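Local coordinates for protein HTH-type transcriptional regulator MmpR5 (Mycobacterium tuberculosis, PDB 4NB5) that is a homodimeric repressor that controls its own expression and that of several MmpS-MmpL transport systems by binding directly to promoter regions, at residues B[40-54]-B[89-101]. Residues are numbered along the deposited sequence; the frame is centred on the assembly and turned at random.
Sequences LGWLLVCDPERQSSE and RRTYFRLRPNAFA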
ATOM      1  N   LEU B  40      -2.345   4.733  17.608  1.00  7.56           N
ATOM      2  CA  LEU B  40      -3.283   5.222  16.609  1.00  8.71           C
ATOM      3  C   LEU B  40      -4.285   6.169  17.264  1.00  7.91           C
ATOM      4  O   LEU B  40      -4.578   7.237  16.738  1.00  6.98           O
ATOM      5  CB  LEU B  40      -4.002   4.062  15.927  1.00  7.10           C
ATOM      6  CG  LEU B  40      -5.039   4.452  14.869  1.00  7.08           C
ATOM      7  CD1 LEU B  40      -4.435   5.333  13.787  1.00 11.43           C
ATOM      8  CD2 LEU B  40      -5.672   3.222  14.248  1.00  6.83           C
ATOM      9  N   GLY B  41      -4.807   5.778  18.422  1.00  9.06           N
ATOM     10  CA  GLY B  41      -5.729   6.634  19.145  1.00  8.57           C
ATOM     11  C   GLY B  41      -5.122   7.991  19.482  1.00  7.37           C
ATOM     12  O   GLY B  41      -5.755   9.029  19.293  1.00  7.75           O
ATOM     13  N   TRP B  42      -3.896   7.984  19.988  1.00  6.97           N
ATOM     14  CA  TRP B  42      -3.206   9.222  20.307  1.00  9.90           C
ATOM     15  C   TRP B  42      -3.066  10.116  19.068  1.00  9.83           C
ATOM     16  O   TRP B  42      -3.319  11.315  19.126  1.00  9.23           O
ATOM     17  CB  TRP B  42      -1.830   8.936  20.915  1.00  9.24           C
ATOM     18  CG  TRP B  42      -1.102  10.179  21.336  1.00 10.41           C
ATOM     19  CD1 TRP B  42      -0.076  10.788  20.677  1.00 13.74           C
ATOM     20  CD2 TRP B  42      -1.342  10.962  22.517  1.00 10.51           C
ATOM     21  NE1 TRP B  42       0.338  11.901  21.372  1.00 12.67           N
ATOM     22  CE2 TRP B  42      -0.423  12.028  22.495  1.00  9.53           C
ATOM     23  CE3 TRP B  42      -2.237  10.853  23.582  1.00 18.15           C
ATOM     24  CZ2 TRP B  42      -0.381  12.986  23.510  1.00 11.98           C
ATOM     25  CZ3 TRP B  42      -2.193  11.814  24.586  1.00 18.93           C
ATOM     26  CH2 TRP B  42      -1.271  12.865  24.537  1.00 14.19           C
ATOM     27  N   LEU B  43      -2.675   9.536  17.937  1.00  9.96           N
ATOM     28  CA  LEU B  43      -2.462  10.348  16.732  1.00  7.34           C
ATOM     29  C   LEU B  43      -3.764  10.860  16.128  1.00  7.38           C
ATOM     30  O   LEU B  43      -3.753  11.763  15.291  1.00  7.95           O
ATOM     31  CB  LEU B  43      -1.642   9.570  15.696  1.00  7.86           C
ATOM     32  CG  LEU B  43      -0.182   9.358  16.095  1.00 10.86           C
ATOM     33  CD1 LEU B  43       0.483   8.346  15.193  1.00 10.34           C
ATOM     34  CD2 LEU B  43       0.591  10.678  16.055  1.00 11.25           C
ATOM     35  N   LEU B  44      -4.887  10.295  16.560  1.00  6.89           N
ATOM     36  CA  LEU B  44      -6.202  10.774  16.159  1.00  7.25           C
ATOM     37  C   LEU B  44      -6.668  12.003  16.947  1.00  8.99           C
ATOM     38  O   LEU B  44      -7.527  12.739  16.483  1.00 11.71           O
ATOM     39  CB  LEU B  44      -7.232   9.656  16.331  1.00  5.86           C
ATOM     40  CG  LEU B  44      -7.292   8.715  15.135  1.00  6.75           C
ATOM     41  CD1 LEU B  44      -7.820   7.363  15.555  1.00  9.06           C
ATOM     42  CD2 LEU B  44      -8.159   9.277  14.043  1.00 10.20           C
ATOM     43  N   VAL B  45      -6.113  12.217  18.138  1.00  7.40           N
ATOM     44  CA  VAL B  45      -6.614  13.281  19.008  1.00 10.65           C
ATOM     45  C   VAL B  45      -5.558  14.274  19.471  1.00 10.25           C
ATOM     46  O   VAL B  45      -5.902  15.297  20.050  1.00 11.08           O
ATOM     47  CB  VAL B  45      -7.300  12.718  20.274  1.00  8.10           C
ATOM     48  CG1 VAL B  45      -8.537  11.924  19.895  1.00 15.27           C
ATOM     49  CG2 VAL B  45      -6.332  11.873  21.086  1.00 13.82           C
ATOM     50  N   CYS B  46      -4.284  13.978  19.242  1.00 10.47           N
ATOM     51  CA  CYS B  46      -3.223  14.836  19.759  1.00 10.66           C
ATOM     52  C   CYS B  46      -3.191  16.204  19.073  1.00 10.64           C
ATOM     53  O   CYS B  46      -3.705  16.391  17.968  1.00 11.65           O
ATOM     54  CB  CYS B  46      -1.866  14.147  19.616  1.00 12.50           C
ATOM     55  SG  CYS B  46      -1.424  13.768  17.910  1.00 11.17           S
ATOM     56  N   ASP B  47      -2.583  17.164  19.759  1.00 12.13           N
ATOM     57  CA  ASP B  47      -2.405  18.503  19.221  1.00 14.67           C
ATOM     58  C   ASP B  47      -1.046  18.987  19.703  1.00 22.10           C
ATOM     59  O   ASP B  47      -0.798  19.009  20.905  1.00 21.05           O
ATOM     60  CB  ASP B  47      -3.503  19.427  19.734  1.00 17.31           C
ATOM     61  CG  ASP B  47      -3.400  20.822  19.160  1.00 23.66           C
ATOM     62  OD1 ASP B  47      -3.325  20.945  17.923  1.00 27.81           O
ATOM     63  OD2 ASP B  47      -3.386  21.792  19.945  1.00 41.61           O
ATOM     64  N   PRO B  48      -0.141  19.329  18.771  1.00 15.29           N
ATOM     65  CA  PRO B  48      -0.332  19.314  17.320  1.00 15.32           C
ATOM     66  C   PRO B  48      -0.440  17.903  16.768  1.00 16.79           C
ATOM     67  O   PRO B  48      -0.066  16.941  17.441  1.00 14.86           O
ATOM     68  CB  PRO B  48       0.940  19.988  16.794  1.00 23.94           C
ATOM     69  CG  PRO B  48       1.961  19.701  17.818  1.00 35.18           C
ATOM     70  CD  PRO B  48       1.236  19.708  19.134  1.00 22.55           C
ATOM     71  N   GLU B  49      -0.926  17.795  15.541  1.00 15.77           N
ATOM     72  CA  GLU B  49      -1.103  16.502  14.906  1.00 13.17           C
ATOM     73  C   GLU B  49       0.217  15.763  14.741  1.00 14.47           C
ATOM     74  O   GLU B  49       0.273  14.549  14.921  1.00 14.40           O
ATOM     75  CB  GLU B  49      -1.813  16.667  13.565  1.00 17.23           C
ATOM     76  CG  GLU B  49      -3.192  17.282  13.716  1.00 19.12           C
ATOM     77  CD  GLU B  49      -3.955  17.370  12.413  1.00 24.83           C
ATOM     78  OE1 GLU B  49      -3.546  16.717  11.433  1.00 33.31           O
ATOM     79  OE2 GLU B  49      -4.968  18.101  12.375  1.00 40.61           O
ATOM     80  N   ARG B  50       1.290  16.477  14.415  1.00 14.22           N
ATOM     81  CA  ARG B  50       2.580  15.818  14.299  1.00 15.15           C
ATOM     82  C   ARG B  50       3.249  15.668  15.671  1.00 17.34           C
ATOM     83  O   ARG B  50       3.252  16.594  16.479  1.00 21.75           O
ATOM     84  CB  ARG B  50       3.495  16.565  13.325  1.00 24.51           C
ATOM     85  CG  ARG B  50       4.317  17.665  13.950  1.00 51.65           C
ATOM     86  CD  ARG B  50       5.387  18.130  12.986  1.00 52.35           C
ATOM     87  NE  ARG B  50       6.337  19.030  13.626  1.00 62.25           N
ATOM     88  CZ  ARG B  50       7.450  19.470  13.052  1.00 64.81           C
ATOM     89  NH1 ARG B  50       7.759  19.091  11.819  1.00 38.35           N
ATOM     90  NH2 ARG B  50       8.256  20.288  13.715  1.00 53.97           N
ATOM     91  N   GLN B  51       3.806  14.486  15.916  1.00 15.88           N
ATOM     92  CA  GLN B  51       4.432  14.158  17.193  1.00 16.29           C
ATOM     93  C   GLN B  51       5.793  13.514  16.972  1.00 14.59           C
ATOM     94  O   GLN B  51       5.947  12.655  16.098  1.00 17.60           O
ATOM     95  CB  GLN B  51       3.556  13.167  17.969  1.00 16.28           C
ATOM     96  CG  GLN B  51       2.157  13.659  18.263  1.00 15.37           C
ATOM     97  CD  GLN B  51       2.075  14.421  19.569  1.00 17.26           C
ATOM     98  OE1 GLN B  51       2.376  13.877  20.633  1.00 14.85           O
ATOM     99  NE2 GLN B  51       1.669  15.678  19.497  1.00 18.59           N
ATOM    100  N   SER B  52       6.776  13.895  17.786  1.00 17.88           N
ATOM    101  CA  SER B  52       8.086  13.257  17.732  1.00 19.09           C
ATOM    102  C   SER B  52       8.070  11.898  18.414  1.00 14.64           C
ATOM    103  O   SER B  52       7.209  11.617  19.253  1.00 16.99           O
ATOM    104  CB  SER B  52       9.133  14.140  18.413  1.00 23.21           C
ATOM    105  OG  SER B  52       9.001  14.070  19.822  1.00 20.07           O
ATOM    106  N   SER B  53       9.036  11.055  18.065  1.00 15.70           N
ATOM    107  CA  SER B  53       9.162   9.737  18.676  1.00 19.01           C
ATOM    108  C   SER B  53       9.237   9.847  20.200  1.00 20.86           C
ATOM    109  O   SER B  53       8.610   9.069  20.928  1.00 16.05           O
ATOM    110  CB  SER B  53      10.411   9.025  18.147  1.00 28.46           C
ATOM    111  OG  SER B  53      10.238   8.633  16.798  1.00 43.14           O
ATOM    112  N   GLU B  54       9.993  10.832  20.675  1.00 19.11           N
ATOM    113  CA  GLU B  54      10.176  11.045  22.105  1.00 23.06           C
ATOM    114  C   GLU B  54       8.861  11.450  22.769  1.00 14.07           C
ATOM    115  O   GLU B  54       8.520  10.947  23.841  1.00 16.53           O
ATOM    116  CB  GLU B  54      11.243  12.119  22.343  1.00 22.43           C
ATOM    117  CG  GLU B  54      12.654  11.725  21.887  1.00 48.67           C
ATOM    118  CD  GLU B  54      12.811  11.587  20.371  1.00 64.03           C
ATOM    119  OE1 GLU B  54      13.606  10.722  19.942  1.00 62.67           O
ATOM    120  OE2 GLU B  54      12.163  12.341  19.608  1.00 37.24           O
ATOM    121  N   ARG B  89      16.691  16.485  13.518  1.00 43.03           N
ATOM    122  CA  ARG B  89      17.045  15.078  13.336  1.00 58.83           C
ATOM    123  C   ARG B  89      16.216  14.155  14.230  1.00 42.17           C
ATOM    124  O   ARG B  89      16.521  12.972  14.384  1.00 36.74           O
ATOM    125  CB  ARG B  89      18.552  14.864  13.516  1.00 55.61           C
ATOM    126  CG  ARG B  89      19.033  14.499  14.908  1.00 65.56           C
ATOM    127  CD  ARG B  89      20.537  14.254  14.858  1.00 73.34           C
ATOM    128  NE  ARG B  89      21.138  14.019  16.168  1.00 85.60           N
ATOM    129  CZ  ARG B  89      21.579  14.976  16.979  1.00 86.70           C
ATOM    130  NH1 ARG B  89      21.478  16.254  16.634  1.00 85.63           N
ATOM    131  NH2 ARG B  89      22.118  14.654  18.147  1.00 79.38           N
ATOM    132  N   ARG B  90      15.148  14.705  14.794  1.00 36.30           N
ATOM    133  CA  ARG B  90      14.133  13.901  15.458  1.00 42.44           C
ATOM    134  C   ARG B  90      13.237  13.253  14.405  1.00 30.11           C
ATOM    135  O   ARG B  90      13.065  13.788  13.308  1.00 39.12           O
ATOM    136  CB  ARG B  90      13.293  14.769  16.398  1.00 38.07           C
ATOM    137  CG  ARG B  90      13.986  15.110  17.710  1.00 43.18           C
ATOM    138  CD  ARG B  90      13.266  16.222  18.452  1.00 35.32           C
ATOM    139  NE  ARG B  90      13.402  17.503  17.766  1.00 67.74           N
ATOM    140  CZ  ARG B  90      12.856  18.640  18.186  1.00 48.99           C
ATOM    141  NH1 ARG B  90      12.127  18.664  19.295  1.00 62.66           N
ATOM    142  NH2 ARG B  90      13.038  19.757  17.493  1.00 59.58           N
ATOM    143  N   THR B  91      12.687  12.091  14.738  1.00 37.10           N
ATOM    144  CA  THR B  91      11.702  11.427  13.892  1.00 28.44           C
ATOM    145  C   THR B  91      10.302  11.876  14.307  1.00 29.21           C
ATOM    146  O   THR B  91       9.968  11.841  15.487  1.00 26.42           O
ATOM    147  CB  THR B  91      11.791   9.897  14.030  1.00 36.03           C
ATOM    148  OG1 THR B  91      13.093   9.449  13.635  1.00 36.96           O
ATOM    149  CG2 THR B  91      10.737   9.213  13.166  1.00 40.40           C
ATOM    150  N   TYR B  92       9.497  12.318  13.344  1.00 23.79           N
ATOM    151  CA  TYR B  92       8.110  12.695  13.624  1.00 18.21           C
ATOM    152  C   TYR B  92       7.136  11.741  12.947  1.00 17.53           C
ATOM    153  O   TYR B  92       7.429  11.178  11.892  1.00 18.08           O
ATOM    154  CB  TYR B  92       7.814  14.110  13.137  1.00 23.42           C
ATOM    155  CG  TYR B  92       8.588  15.178  13.860  1.00 29.87           C
ATOM    156  CD1 TYR B  92       8.115  15.720  15.046  1.00 29.44           C
ATOM    157  CD2 TYR B  92       9.790  15.649  13.352  1.00 31.50           C
ATOM    158  CE1 TYR B  92       8.821  16.704  15.708  1.00 40.85           C
ATOM    159  CE2 TYR B  92      10.503  16.631  14.008  1.00 43.64           C
ATOM    160  CZ  TYR B  92      10.015  17.154  15.184  1.00 50.18           C
ATOM    161  OH  TYR B  92      10.727  18.134  15.839  1.00 46.49           O
ATOM    162  N   PHE B  93       5.969  11.568  13.559  1.00 17.37           N
ATOM    163  CA  PHE B  93       4.886  10.823  12.931  1.00 12.99           C
ATOM    164  C   PHE B  93       3.627  11.656  12.969  1.00 12.38           C
ATOM    165  O   PHE B  93       3.461  12.534  13.820  1.00 14.77           O
ATOM    166  CB  PHE B  93       4.628   9.495  13.642  1.00 12.26           C
ATOM    167  CG  PHE B  93       5.789   8.558  13.605  1.00 13.57           C
ATOM    168  CD1 PHE B  93       6.058   7.806  12.473  1.00 15.19           C
ATOM    169  CD2 PHE B  93       6.626   8.437  14.699  1.00 21.86           C
ATOM    170  CE1 PHE B  93       7.136   6.939  12.442  1.00 21.39           C
ATOM    171  CE2 PHE B  93       7.705   7.580  14.671  1.00 22.34           C
ATOM    172  CZ  PHE B  93       7.961   6.829  13.543  1.00 24.55           C
ATOM    173  N   ARG B  94       2.736  11.338  12.045  1.00 12.60           N
ATOM    174  CA  ARG B  94       1.489  12.043  11.932  1.00 11.93           C
ATOM    175  C   ARG B  94       0.432  11.123  11.321  1.00 12.21           C
ATOM    176  O   ARG B  94       0.735  10.310  10.515  1.00 13.17           O
ATOM    177  CB  ARG B  94       1.728  13.127  10.939  1.00 17.28           C
ATOM    178  CG  ARG B  94       0.909  14.292  11.013  1.00 24.91           C
ATOM    179  CD  ARG B  94       1.016  14.937   9.653  1.00 24.43           C
ATOM    180  NE  ARG B  94      -0.334  14.915   9.450  1.00 34.98           N
ATOM    181  CZ  ARG B  94      -1.118  15.890   9.740  1.00 34.83           C
ATOM    182  NH1 ARG B  94      -0.695  17.045  10.094  1.00 64.86           N
ATOM    183  NH2 ARG B  94      -2.337  15.645   9.628  1.00 55.18           N
ATOM    184  N   LEU B  95      -0.796  11.280  11.742  1.00 11.22           N
ATOM    185  CA  LEU B  95      -1.868  10.570  11.075  1.00  9.37           C
ATOM    186  C   LEU B  95      -1.940  11.053   9.640  1.00 10.73           C
ATOM    187  O   LEU B  95      -1.806  12.247   9.358  1.00 11.97           O
ATOM    188  CB  LEU B  95      -3.195  10.842  11.773  1.00 11.92           C
ATOM    189  CG  LEU B  95      -4.340   9.919  11.395  1.00 11.33           C
ATOM    190  CD1 LEU B  95      -4.196   8.576  12.092  1.00 12.14           C
ATOM    191  CD2 LEU B  95      -5.667  10.574  11.741  1.00 12.37           C
ATOM    192  N   ARG B  96      -2.158  10.132   8.716  1.00 13.06           N
ATOM    193  CA  ARG B  96      -2.247  10.508   7.317  0.53 11.15           C
ATOM    194  C   ARG B  96      -3.535  11.259   7.026  1.00 12.85           C
ATOM    195  O   ARG B  96      -4.546  11.064   7.692  1.00 12.19           O
ATOM    196  CB  ARG B  96      -2.148   9.272   6.425  0.53 16.28           C
ATOM    197  CG  ARG B  96      -0.791   9.104   5.778  0.53 26.42           C
ATOM    198  CD  ARG B  96      -0.932   8.705   4.323  0.53 29.68           C
ATOM    199  NE  ARG B  96      -0.939   7.261   4.156  0.53 27.32           N
ATOM    200  CZ  ARG B  96      -1.373   6.630   3.069  0.53 30.43           C
ATOM    201  NH1 ARG B  96      -1.869   7.307   2.038  0.53 12.95           N
ATOM    202  NH2 ARG B  96      -1.328   5.309   3.027  0.53 15.32           N
ATOM    203  N   PRO B  97      -3.505  12.152   6.025  1.00 14.47           N
ATOM    204  CA  PRO B  97      -4.777  12.742   5.607  1.00 16.45           C
ATOM    205  C   PRO B  97      -5.724  11.622   5.178  1.00 11.06           C
ATOM    206  O   PRO B  97      -5.259  10.656   4.577  1.00 14.77           O
ATOM    207  CB  PRO B  97      -4.392  13.588   4.384  1.00 19.08           C
ATOM    208  CG  PRO B  97      -2.917  13.751   4.450  1.00 29.63           C
ATOM    209  CD  PRO B  97      -2.382  12.557   5.167  1.00 20.09           C
ATOM    210  N   ASN B  98      -7.009  11.727   5.496  1.00 12.01           N
ATOM    211  CA  ASN B  98      -7.968  10.719   5.070  1.00 12.11           C
ATOM    212  C   ASN B  98      -7.476   9.318   5.468  1.00 11.83           C
ATOM    213  O   ASN B  98      -7.527   8.379   4.668  1.00 11.45           O
ATOM    214  CB  ASN B  98      -8.137  10.824   3.550  1.00 14.36           C
ATOM    215  CG  ASN B  98      -9.540  10.484   3.081  1.00 31.70           C
ATOM    216  OD1 ASN B  98     -10.509  10.603   3.829  1.00 40.74           O
ATOM    217  ND2 ASN B  98      -9.652  10.066   1.823  1.00 34.21           N
ATOM    218  N   ALA B  99      -7.020   9.181   6.714  1.00 10.39           N
ATOM    219  CA  ALA B  99      -6.286   7.990   7.153  1.00  9.32           C
ATOM    220  C   ALA B  99      -7.032   6.674   6.989  1.00  9.48           C
ATOM    221  O   ALA B  99      -6.436   5.665   6.622  1.00 10.73           O
ATOM    222  CB  ALA B  99      -5.841   8.146   8.602  1.00  8.81           C
ATOM    223  N   PHE B 100      -8.328   6.664   7.276  1.00  8.67           N
ATOM    224  CA  PHE B 100      -9.063   5.411   7.215  1.00  8.27           C
ATOM    225  C   PHE B 100      -9.417   5.031   5.771  1.00  8.79           C
ATOM    226  O   PHE B 100      -9.545   3.849   5.447  1.00  9.65           O
ATOM    227  CB  PHE B 100     -10.252   5.437   8.179  1.00 11.65           C
ATOM    228  CG  PHE B 100      -9.831   5.213   9.597  1.00  9.75           C
ATOM    229  CD1 PHE B 100      -9.227   6.237  10.307  1.00  9.14           C
ATOM    230  CD2 PHE B 100      -9.954   3.974  10.196  1.00 11.37           C
ATOM    231  CE1 PHE B 100      -8.789   6.033  11.605  1.00 11.46           C
ATOM    232  CE2 PHE B 100      -9.518   3.766  11.493  1.00 13.66           C
ATOM    233  CZ  PHE B 100      -8.935   4.805  12.195  1.00 10.47           C
ATOM    234  N   ALA B 101      -9.508   6.021   4.896  1.00  9.19           N
ATOM    235  CA  ALA B 101      -9.638   5.736   3.472  1.00 10.52           C
ATOM    236  C   ALA B 101      -8.332   5.132   2.979  1.00 11.04           C
ATOM    237  O   ALA B 101      -8.330   4.167   2.215  1.00 10.76           O
ATOM    238  CB  ALA B 101      -9.961   6.972   2.697  1.00 10.77           C
TER
HETATM  239  O   HOH W   1      -1.673  13.024  13.894  1.00 13.09           O
HETATM  240  O   HOH W   2      13.591  10.948  17.373  1.00 45.20           O
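Arg50 lays its guanidinium flat on the ring of Tyr92. Its CB sits beside Phe93 O and CG of Arg94. From there the chain runs extended, after a first turn that puts CG between backbone N and carbonyl carbon (chi1 88°). CD passes 4.2 Å from Tyr92 CD1, and NE lies over the ring face, near the CD1-CE1 bond. CZ stands over the ring centre, 4.1 Å from the centroid, with the planes 10° apart: a stacked cation-pi pair. NH2 reaches Tyr92 CZ at 3.9 Å, while NH1 forms a salt bridge with Glu21 of a neighbouring subunit. Tyr92 OH makes a hydrogen bond with Asp88 OD2.

Next to this pair the two backbones join as strands. Gln51 N donates to Phe93 O at 2.9 Å, and Phe93 N returns a nearly straight bond to Gln51 O. Ser53 N, at the start of helix 53-59, also donates to Thr91 O. Farther along, one water links Leu43 O, Glu49 O and Leu95 N. Leu95 CD1 meets Leu40 CD1 at 3.7 Å, and its CD2 meets Leu44 CD2 at 3.6 Å. Phe100 offers its ring edge to Leu44 CD2. The short strand 51-52, running antiparallel to wing strand 92-95 just before helix 53-59, is typical of the winged helix-turn-helix domain of MarR regulators.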